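PDB 4JGI: cobalamin-binding protein from Desulfitobacterium hafniense, which binds methylcobalamin through a Rossmann-like domain and probably serves as the corrinoid-carrying component of an O-demethylase system. Local coordinates for residues R89-D103 / F118-I132. Residues are numbered along the deposited sequence; the frame is centred on the assembly and turned at random.
Sequences RAKIVLATVEGDLHD and FEVFDLGIDVPVKII
I92 pairs with V120 where strands 91-96 and 119-122 run in parallel, the two strands of a beta-alpha-beta unit in the Rossmann-like B12-binding domain, with helix 104-115 as the crossover. Their axes come within 4.7 Å, and the ladder is regular: I92 N donates to E119 O and I92 O accepts from F121 N. On the I92 side, I92 CD1 lies over the face of the F118 ring, 4.0 Å from its centroid and 28° off the normal, a CH-pi contact; L94 CD2 meets V120 CG1 farther along. On the other side, E119 has CG anti to the backbone N (chi1 177°), and its extended chain carries the carboxylate alongside K91, where K91 NZ bridges to E119 OE1 at 3.0 Å. E119 CB lies against one face of the R89 guanidinium, 3.8 Å from R89 CZ. R89 NH2 is 3.7 Å from E119 OE2, a long salt bridge of charges only, since the oxygen lies well out of the guanidinium plane.

After L94 the register shifts by two residues, and 125-128 packs against the loop 97-103, which carries H102 and D103 of the cobalamin site. D126 N donates a hydrogen bond to D100 O, while I125 CG2 packs 3.6 Å from D103 CB; D103 OD1 is hydrogen-bonded to the cobalamin. D100 OD1 accepts from both H102 N, an Asx turn, and H102 ND1 at 2.8 Å, orienting the ring whose NE2 ligates cobalt. In the type II turn V97-D100, G99 N donates to D126 OD1 at 2.6 Å, N-H...O angle 172°.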
ATOM      1  N   ARG A  89     -12.869   5.027   4.612  1.00 42.61           N
ATOM      2  CA  ARG A  89     -11.527   4.629   4.149  1.00 40.53           C
ATOM      3  C   ARG A  89     -11.011   5.467   2.969  1.00 33.68           C
ATOM      4  O   ARG A  89     -11.813   5.751   2.030  1.00 34.70           O
ATOM      5  CB  ARG A  89     -11.606   3.172   3.686  1.00 31.21           C
ATOM      6  CG  ARG A  89     -11.856   2.226   4.844  1.00 41.86           C
ATOM      7  CD  ARG A  89     -11.963   0.805   4.297  1.00 45.51           C
ATOM      8  NE  ARG A  89     -13.112   0.700   3.407  1.00 43.41           N
ATOM      9  CZ  ARG A  89     -13.411  -0.353   2.640  1.00 54.77           C
ATOM     10  NH1 ARG A  89     -12.630  -1.433   2.590  1.00 54.11           N
ATOM     11  NH2 ARG A  89     -14.506  -0.312   1.884  1.00 46.32           N
ATOM     12  N   ALA A  90      -9.689   5.772   2.940  1.00 26.26           N
ATOM     13  CA  ALA A  90      -9.145   6.415   1.742  1.00 20.38           C
ATOM     14  C   ALA A  90      -9.128   5.390   0.603  1.00 20.14           C
ATOM     15  O   ALA A  90      -9.075   4.194   0.844  1.00 22.85           O
ATOM     16  CB  ALA A  90      -7.777   6.932   1.973  1.00 25.32           C
ATOM     17  N   LYS A  91      -9.258   5.878  -0.598  1.00 21.70           N
ATOM     18  CA  LYS A  91      -9.447   5.036  -1.765  1.00 19.74           C
ATOM     19  C   LYS A  91      -8.235   5.108  -2.654  1.00 17.94           C
ATOM     20  O   LYS A  91      -7.673   6.155  -2.869  1.00 18.82           O
ATOM     21  CB  LYS A  91     -10.662   5.465  -2.539  1.00 21.65           C
ATOM     22  CG  LYS A  91     -12.014   5.326  -1.875  1.00 24.51           C
ATOM     23  CD  LYS A  91     -13.094   5.965  -2.789  1.00 31.58           C
ATOM     24  CE  LYS A  91     -14.260   6.465  -1.968  1.00 44.62           C
ATOM     25  NZ  LYS A  91     -14.964   5.330  -1.332  1.00 61.97           N
ATOM     26  N   ILE A  92      -7.826   3.947  -3.169  1.00 17.36           N
ATOM     27  CA  ILE A  92      -6.761   3.807  -4.117  1.00 16.04           C
ATOM     28  C   ILE A  92      -7.236   3.087  -5.361  1.00 16.83           C
ATOM     29  O   ILE A  92      -7.899   2.037  -5.239  1.00 19.36           O
ATOM     30  CB  ILE A  92      -5.589   2.966  -3.594  1.00 17.76           C
ATOM     31  CG1 ILE A  92      -5.041   3.548  -2.319  1.00 19.40           C
ATOM     32  CG2 ILE A  92      -4.497   2.913  -4.641  1.00 18.51           C
ATOM     33  CD1 ILE A  92      -3.905   2.794  -1.669  1.00 21.73           C
ATOM     34  N   VAL A  93      -7.024   3.676  -6.560  1.00 14.78           N
ATOM     35  CA  VAL A  93      -7.265   2.973  -7.795  1.00 15.67           C
ATOM     36  C   VAL A  93      -5.902   2.453  -8.224  1.00 14.62           C
ATOM     37  O   VAL A  93      -4.938   3.235  -8.334  1.00 15.45           O
ATOM     38  CB  VAL A  93      -7.900   3.887  -8.876  1.00 15.61           C
ATOM     39  CG1 VAL A  93      -7.844   3.227 -10.230  1.00 17.56           C
ATOM     40  CG2 VAL A  93      -9.324   4.261  -8.513  1.00 18.08           C
ATOM     41  N   LEU A  94      -5.807   1.157  -8.432  1.00 14.53           N
ATOM     42  CA  LEU A  94      -4.529   0.432  -8.606  1.00 14.55           C
ATOM     43  C   LEU A  94      -4.537  -0.349  -9.891  1.00 14.79           C
ATOM     44  O   LEU A  94      -5.503  -1.030 -10.158  1.00 16.42           O
ATOM     45  CB  LEU A  94      -4.334  -0.495  -7.400  1.00 17.41           C
ATOM     46  CG  LEU A  94      -3.079  -1.371  -7.334  1.00 16.76           C
ATOM     47  CD1 LEU A  94      -1.816  -0.482  -7.303  1.00 16.75           C
ATOM     48  CD2 LEU A  94      -3.100  -2.286  -6.099  1.00 17.81           C
ATOM     49  N   ALA A  95      -3.472  -0.287 -10.694  1.00 15.12           N
ATOM     50  CA  ALA A  95      -3.389  -1.036 -11.942  1.00 14.38           C
ATOM     51  C   ALA A  95      -2.009  -1.296 -12.354  1.00 15.91           C
ATOM     52  O   ALA A  95      -1.097  -0.479 -12.109  1.00 16.18           O
ATOM     53  CB  ALA A  95      -4.011  -0.155 -13.044  1.00 17.84           C
ATOM     54  N   THR A  96      -1.804  -2.444 -12.998  1.00 15.40           N
ATOM     55  CA  THR A  96      -0.660  -2.649 -13.793  1.00 16.79           C
ATOM     56  C   THR A  96      -1.043  -2.128 -15.192  1.00 17.42           C
ATOM     57  O   THR A  96      -2.068  -2.514 -15.727  1.00 19.73           O
ATOM     58  CB  THR A  96      -0.208  -4.118 -13.791  1.00 16.74           C
ATOM     59  OG1 THR A  96       0.308  -4.488 -12.484  1.00 19.33           O
ATOM     60  CG2 THR A  96       0.820  -4.347 -14.867  1.00 21.17           C
ATOM     61  N   VAL A  97      -0.254  -1.203 -15.705  1.00 17.31           N
ATOM     62  CA  VAL A  97      -0.634  -0.420 -16.862  1.00 19.10           C
ATOM     63  C   VAL A  97      -0.466  -1.150 -18.192  1.00 21.63           C
ATOM     64  O   VAL A  97       0.169  -2.154 -18.300  1.00 22.73           O
ATOM     65  CB  VAL A  97       0.217   0.858 -16.886  1.00 18.30           C
ATOM     66  CG1 VAL A  97      -0.051   1.734 -15.681  1.00 23.76           C
ATOM     67  CG2 VAL A  97       1.697   0.614 -17.092  1.00 23.30           C
ATOM     68  N   GLU A  98      -1.046  -0.541 -19.212  1.00 22.27           N
ATOM     69  CA  GLU A  98      -1.078  -1.052 -20.525  1.00 23.16           C
ATOM     70  C   GLU A  98       0.392  -1.353 -20.978  1.00 19.63           C
ATOM     71  O   GLU A  98       1.343  -0.560 -20.887  1.00 25.04           O
ATOM     72  CB  GLU A  98      -1.794  -0.058 -21.476  1.00 22.42           C
ATOM     73  CG  GLU A  98      -1.882  -0.587 -22.934  1.00 24.80           C
ATOM     74  CD  GLU A  98      -2.919   0.100 -23.784  1.00 28.54           C
ATOM     75  OE1 GLU A  98      -4.075  -0.084 -23.601  1.00 38.31           O
ATOM     76  OE2 GLU A  98      -2.501   0.860 -24.693  1.00 53.86           O
ATOM     77  N   GLY A  99       0.525  -2.561 -21.497  1.00 24.04           N
ATOM     78  CA  GLY A  99       1.799  -3.028 -22.031  1.00 24.94           C
ATOM     79  C   GLY A  99       2.443  -4.002 -21.094  1.00 27.22           C
ATOM     80  O   GLY A  99       3.404  -4.650 -21.502  1.00 28.41           O
ATOM     81  N   ASP A 100       1.891  -4.113 -19.862  1.00 24.68           N
ATOM     82  CA  ASP A 100       2.497  -4.914 -18.826  1.00 21.89           C
ATOM     83  C   ASP A 100       1.611  -5.979 -18.222  1.00 20.95           C
ATOM     84  O   ASP A 100       0.458  -5.785 -17.928  1.00 21.20           O
ATOM     85  CB  ASP A 100       3.056  -3.984 -17.756  1.00 24.81           C
ATOM     86  CG  ASP A 100       4.373  -4.444 -17.204  1.00 24.55           C
ATOM     87  OD1 ASP A 100       4.327  -5.477 -16.466  1.00 30.81           O
ATOM     88  OD2 ASP A 100       5.455  -3.853 -17.478  1.00 27.52           O
ATOM     89  N   LEU A 101       2.220  -7.169 -17.992  1.00 21.20           N
ATOM     90  CA  LEU A 101       1.485  -8.288 -17.386  1.00 21.02           C
ATOM     91  C   LEU A 101       2.017  -8.661 -15.986  1.00 22.40           C
ATOM     92  O   LEU A 101       1.542  -9.694 -15.381  1.00 22.61           O
ATOM     93  CB  LEU A 101       1.577  -9.540 -18.260  1.00 23.69           C
ATOM     94  CG  LEU A 101       1.038  -9.297 -19.658  1.00 25.03           C
ATOM     95  CD1 LEU A 101       1.209 -10.562 -20.459  1.00 31.26           C
ATOM     96  CD2 LEU A 101      -0.414  -8.929 -19.706  1.00 30.46           C
ATOM     97  N   HIS A 102       2.940  -7.905 -15.462  1.00 20.04           N
ATOM     98  CA  HIS A 102       3.522  -8.225 -14.157  1.00 18.84           C
ATOM     99  C   HIS A 102       2.649  -7.746 -13.032  1.00 21.91           C
ATOM    100  O   HIS A 102       2.379  -6.528 -13.043  1.00 24.91           O
ATOM    101  CB  HIS A 102       4.949  -7.659 -14.066  1.00 22.61           C
ATOM    102  CG  HIS A 102       5.914  -8.231 -15.068  1.00 23.16           C
ATOM    103  ND1 HIS A 102       6.078  -7.680 -16.312  1.00 25.61           N
ATOM    104  CD2 HIS A 102       6.902  -9.163 -14.962  1.00 23.07           C
ATOM    105  CE1 HIS A 102       7.014  -8.330 -16.976  1.00 27.25           C
ATOM    106  NE2 HIS A 102       7.510  -9.254 -16.188  1.00 25.28           N
ATOM    107  N   ASP A 103       2.145  -8.607 -12.156  1.00 19.58           N
ATOM    108  CA  ASP A 103       1.311  -8.239 -11.029  1.00 18.45           C
ATOM    109  C   ASP A 103       1.691  -8.809  -9.697  1.00 17.51           C
ATOM    110  O   ASP A 103       1.071  -8.466  -8.697  1.00 16.86           O
ATOM    111  CB  ASP A 103      -0.148  -8.532 -11.289  1.00 20.58           C
ATOM    112  CG  ASP A 103      -0.496  -9.954 -11.319  1.00 22.32           C
ATOM    113  OD1 ASP A 103       0.425 -10.817 -11.134  1.00 23.21           O
ATOM    114  OD2 ASP A 103      -1.743 -10.285 -11.523  1.00 26.01           O
ATOM    115  N   PHE A 118      -7.053   0.832   3.507  1.00 20.64           N
ATOM    116  CA  PHE A 118      -7.461   1.513   2.291  1.00 17.96           C
ATOM    117  C   PHE A 118      -8.528   0.700   1.565  1.00 20.76           C
ATOM    118  O   PHE A 118      -8.480  -0.548   1.577  1.00 22.28           O
ATOM    119  CB  PHE A 118      -6.303   1.723   1.328  1.00 16.28           C
ATOM    120  CG  PHE A 118      -5.246   2.705   1.776  1.00 18.93           C
ATOM    121  CD1 PHE A 118      -4.195   2.300   2.565  1.00 21.02           C
ATOM    122  CD2 PHE A 118      -5.357   4.054   1.471  1.00 19.32           C
ATOM    123  CE1 PHE A 118      -3.248   3.182   3.011  1.00 23.58           C
ATOM    124  CE2 PHE A 118      -4.378   4.955   1.951  1.00 19.10           C
ATOM    125  CZ  PHE A 118      -3.364   4.515   2.745  1.00 24.75           C
ATOM    126  N   GLU A 119      -9.440   1.350   0.861  1.00 20.15           N
ATOM    127  CA  GLU A 119     -10.343   0.688  -0.100  1.00 19.11           C
ATOM    128  C   GLU A 119      -9.627   0.696  -1.451  1.00 23.35           C
ATOM    129  O   GLU A 119      -9.277   1.786  -1.965  1.00 22.09           O
ATOM    130  CB  GLU A 119     -11.644   1.412  -0.210  1.00 23.38           C
ATOM    131  CG  GLU A 119     -12.564   0.775  -1.248  1.00 26.25           C
ATOM    132  CD  GLU A 119     -13.986   1.332  -1.243  1.00 34.15           C
ATOM    133  OE1 GLU A 119     -14.156   2.510  -0.861  1.00 33.42           O
ATOM    134  OE2 GLU A 119     -14.912   0.587  -1.714  1.00 34.60           O
ATOM    135  N   VAL A 120      -9.275  -0.484  -1.965  1.00 20.46           N
ATOM    136  CA  VAL A 120      -8.459  -0.594  -3.100  1.00 18.21           C
ATOM    137  C   VAL A 120      -9.336  -1.110  -4.261  1.00 18.96           C
ATOM    138  O   VAL A 120      -9.976  -2.198  -4.166  1.00 21.80           O
ATOM    139  CB  VAL A 120      -7.252  -1.505  -2.831  1.00 20.26           C
ATOM    140  CG1 VAL A 120      -6.446  -1.681  -4.098  1.00 23.32           C
ATOM    141  CG2 VAL A 120      -6.379  -0.975  -1.661  1.00 22.56           C
ATOM    142  N   PHE A 121      -9.348  -0.357  -5.337  1.00 18.36           N
ATOM    143  CA  PHE A 121      -9.988  -0.745  -6.600  1.00 17.34           C
ATOM    144  C   PHE A 121      -8.891  -1.275  -7.547  1.00 19.43           C
ATOM    145  O   PHE A 121      -8.169  -0.496  -8.196  1.00 19.26           O
ATOM    146  CB  PHE A 121     -10.742   0.386  -7.218  1.00 19.51           C
ATOM    147  CG  PHE A 121     -11.777   0.991  -6.320  1.00 19.54           C
ATOM    148  CD1 PHE A 121     -11.477   1.963  -5.391  1.00 23.59           C
ATOM    149  CD2 PHE A 121     -13.119   0.541  -6.404  1.00 23.38           C
ATOM    150  CE1 PHE A 121     -12.430   2.492  -4.545  1.00 30.51           C
ATOM    151  CE2 PHE A 121     -14.089   1.053  -5.537  1.00 27.29           C
ATOM    152  CZ  PHE A 121     -13.728   2.052  -4.624  1.00 25.68           C
ATOM    153  N   ASP A 122      -8.725  -2.604  -7.524  1.00 19.64           N
ATOM    154  CA  ASP A 122      -7.757  -3.264  -8.355  1.00 17.59           C
ATOM    155  C   ASP A 122      -8.254  -3.543  -9.734  1.00 18.93           C
ATOM    156  O   ASP A 122      -9.222  -4.327  -9.894  1.00 23.79           O
ATOM    157  CB  ASP A 122      -7.269  -4.526  -7.636  1.00 20.18           C
ATOM    158  CG  ASP A 122      -6.313  -5.346  -8.463  1.00 23.59           C
ATOM    159  OD1 ASP A 122      -5.580  -4.777  -9.298  1.00 22.62           O
ATOM    160  OD2 ASP A 122      -6.241  -6.589  -8.163  1.00 26.20           O
ATOM    161  N   LEU A 123      -7.684  -2.857 -10.722  1.00 17.45           N
ATOM    162  CA  LEU A 123      -8.137  -2.968 -12.081  1.00 18.29           C
ATOM    163  C   LEU A 123      -7.439  -4.123 -12.843  1.00 20.01           C
ATOM    164  O   LEU A 123      -7.756  -4.432 -13.984  1.00 21.08           O
ATOM    165  CB  LEU A 123      -7.949  -1.661 -12.853  1.00 16.87           C
ATOM    166  CG  LEU A 123      -8.730  -0.479 -12.242  1.00 17.64           C
ATOM    167  CD1 LEU A 123      -8.453   0.756 -13.024  1.00 18.85           C
ATOM    168  CD2 LEU A 123     -10.211  -0.715 -12.429  1.00 25.37           C
ATOM    169  N   GLY A 124      -6.454  -4.747 -12.227  1.00 17.88           N
ATOM    170  CA  GLY A 124      -5.743  -5.878 -12.817  1.00 18.02           C
ATOM    171  C   GLY A 124      -4.548  -5.526 -13.667  1.00 21.29           C
ATOM    172  O   GLY A 124      -3.846  -4.574 -13.359  1.00 17.80           O
ATOM    173  N   ILE A 125      -4.306  -6.233 -14.764  1.00 20.04           N
ATOM    174  CA  ILE A 125      -3.100  -6.037 -15.630  1.00 18.79           C
ATOM    175  C   ILE A 125      -3.409  -5.481 -17.031  1.00 17.37           C
ATOM    176  O   ILE A 125      -4.584  -5.641 -17.461  1.00 21.06           O
ATOM    177  CB  ILE A 125      -2.282  -7.332 -15.743  1.00 21.19           C
ATOM    178  CG1 ILE A 125      -3.080  -8.461 -16.371  1.00 22.85           C
ATOM    179  CG2 ILE A 125      -1.880  -7.806 -14.350  1.00 23.47           C
ATOM    180  CD1 ILE A 125      -2.309  -9.732 -16.538  1.00 30.23           C
ATOM    181  N   ASP A 126      -2.394  -5.039 -17.703  1.00 21.94           N
ATOM    182  CA  ASP A 126      -2.476  -4.481 -19.040  1.00 20.53           C
ATOM    183  C   ASP A 126      -3.590  -3.514 -19.195  1.00 22.18           C
ATOM    184  O   ASP A 126      -4.246  -3.522 -20.177  1.00 25.62           O
ATOM    185  CB  ASP A 126      -2.539  -5.616 -20.021  1.00 25.77           C
ATOM    186  CG  ASP A 126      -2.284  -5.143 -21.490  1.00 30.14           C
ATOM    187  OD1 ASP A 126      -1.550  -4.161 -21.799  1.00 30.16           O
ATOM    188  OD2 ASP A 126      -2.827  -5.802 -22.352  1.00 31.18           O
ATOM    189  N   VAL A 127      -3.788  -2.653 -18.226  1.00 19.37           N
ATOM    190  CA  VAL A 127      -5.014  -1.864 -18.124  1.00 18.32           C
ATOM    191  C   VAL A 127      -4.897  -0.589 -18.979  1.00 18.28           C
ATOM    192  O   VAL A 127      -3.993   0.203 -18.795  1.00 18.81           O
ATOM    193  CB  VAL A 127      -5.353  -1.414 -16.717  1.00 17.32           C
ATOM    194  CG1 VAL A 127      -6.625  -0.648 -16.651  1.00 20.28           C
ATOM    195  CG2 VAL A 127      -5.420  -2.619 -15.796  1.00 18.41           C
ATOM    196  N   PRO A 128      -5.797  -0.414 -19.945  1.00 17.37           N
ATOM    197  CA  PRO A 128      -5.704   0.806 -20.782  1.00 19.46           C
ATOM    198  C   PRO A 128      -5.878   2.121 -20.009  1.00 17.46           C
ATOM    199  O   PRO A 128      -6.588   2.144 -19.004  1.00 16.60           O
ATOM    200  CB  PRO A 128      -6.899   0.662 -21.731  1.00 20.34           C
ATOM    201  CG  PRO A 128      -7.168  -0.841 -21.758  1.00 18.67           C
ATOM    202  CD  PRO A 128      -6.888  -1.297 -20.365  1.00 19.07           C
ATOM    203  N   VAL A 129      -5.147   3.123 -20.451  1.00 18.68           N
ATOM    204  CA  VAL A 129      -5.262   4.470 -19.917  1.00 18.93           C
ATOM    205  C   VAL A 129      -6.682   4.891 -19.707  1.00 15.91           C
ATOM    206  O   VAL A 129      -7.105   5.389 -18.629  1.00 17.03           O
ATOM    207  CB  VAL A 129      -4.513   5.459 -20.786  1.00 19.65           C
ATOM    208  CG1 VAL A 129      -4.807   6.844 -20.320  1.00 21.79           C
ATOM    209  CG2 VAL A 129      -3.006   5.170 -20.779  1.00 24.37           C
ATOM    210  N   LYS A 130      -7.463   4.746 -20.769  1.00 17.98           N
ATOM    211  CA  LYS A 130      -8.858   5.258 -20.708  1.00 19.21           C
ATOM    212  C   LYS A 130      -9.694   4.599 -19.600  1.00 17.02           C
ATOM    213  O   LYS A 130     -10.553   5.131 -18.972  1.00 19.80           O
ATOM    214  CB  LYS A 130      -9.582   5.078 -22.016  1.00 21.56           C
ATOM    215  CG  LYS A 130      -9.143   5.971 -23.115  1.00 34.35           C
ATOM    216  CD  LYS A 130      -9.823   5.623 -24.440  1.00 37.30           C
ATOM    217  CE  LYS A 130      -9.260   6.499 -25.534  1.00 45.95           C
ATOM    218  NZ  LYS A 130      -9.534   5.892 -26.855  1.00 43.24           N
ATOM    219  N   ILE A 131      -9.416   3.322 -19.372  1.00 18.86           N
ATOM    220  CA  ILE A 131     -10.108   2.567 -18.278  1.00 16.69           C
ATOM    221  C   ILE A 131      -9.696   3.027 -16.878  1.00 17.27           C
ATOM    222  O   ILE A 131     -10.510   3.140 -15.976  1.00 18.13           O
ATOM    223  CB  ILE A 131      -9.863   1.059 -18.467  1.00 17.84           C
ATOM    224  CG1 ILE A 131     -10.427   0.635 -19.856  1.00 28.84           C
ATOM    225  CG2 ILE A 131     -10.396   0.258 -17.286  1.00 18.75           C
ATOM    226  CD1 ILE A 131     -11.538  -0.240 -19.902  1.00 34.71           C
ATOM    227  N   ILE A 132      -8.395   3.255 -16.681  1.00 15.65           N
ATOM    228  CA  ILE A 132      -7.941   3.892 -15.451  1.00 15.98           C
ATOM    229  C   ILE A 132      -8.605   5.271 -15.222  1.00 15.67           C
ATOM    230  O   ILE A 132      -9.143   5.482 -14.140  1.00 16.58           O
ATOM    231  CB  ILE A 132      -6.432   4.043 -15.390  1.00 16.71           C
ATOM    232  CG1 ILE A 132      -5.685   2.652 -15.604  1.00 17.44           C
ATOM    233  CG2 ILE A 132      -5.970   4.769 -14.114  1.00 17.20           C
ATOM    234  CD1 ILE A 132      -4.199   2.736 -15.684  1.00 17.08           C
TER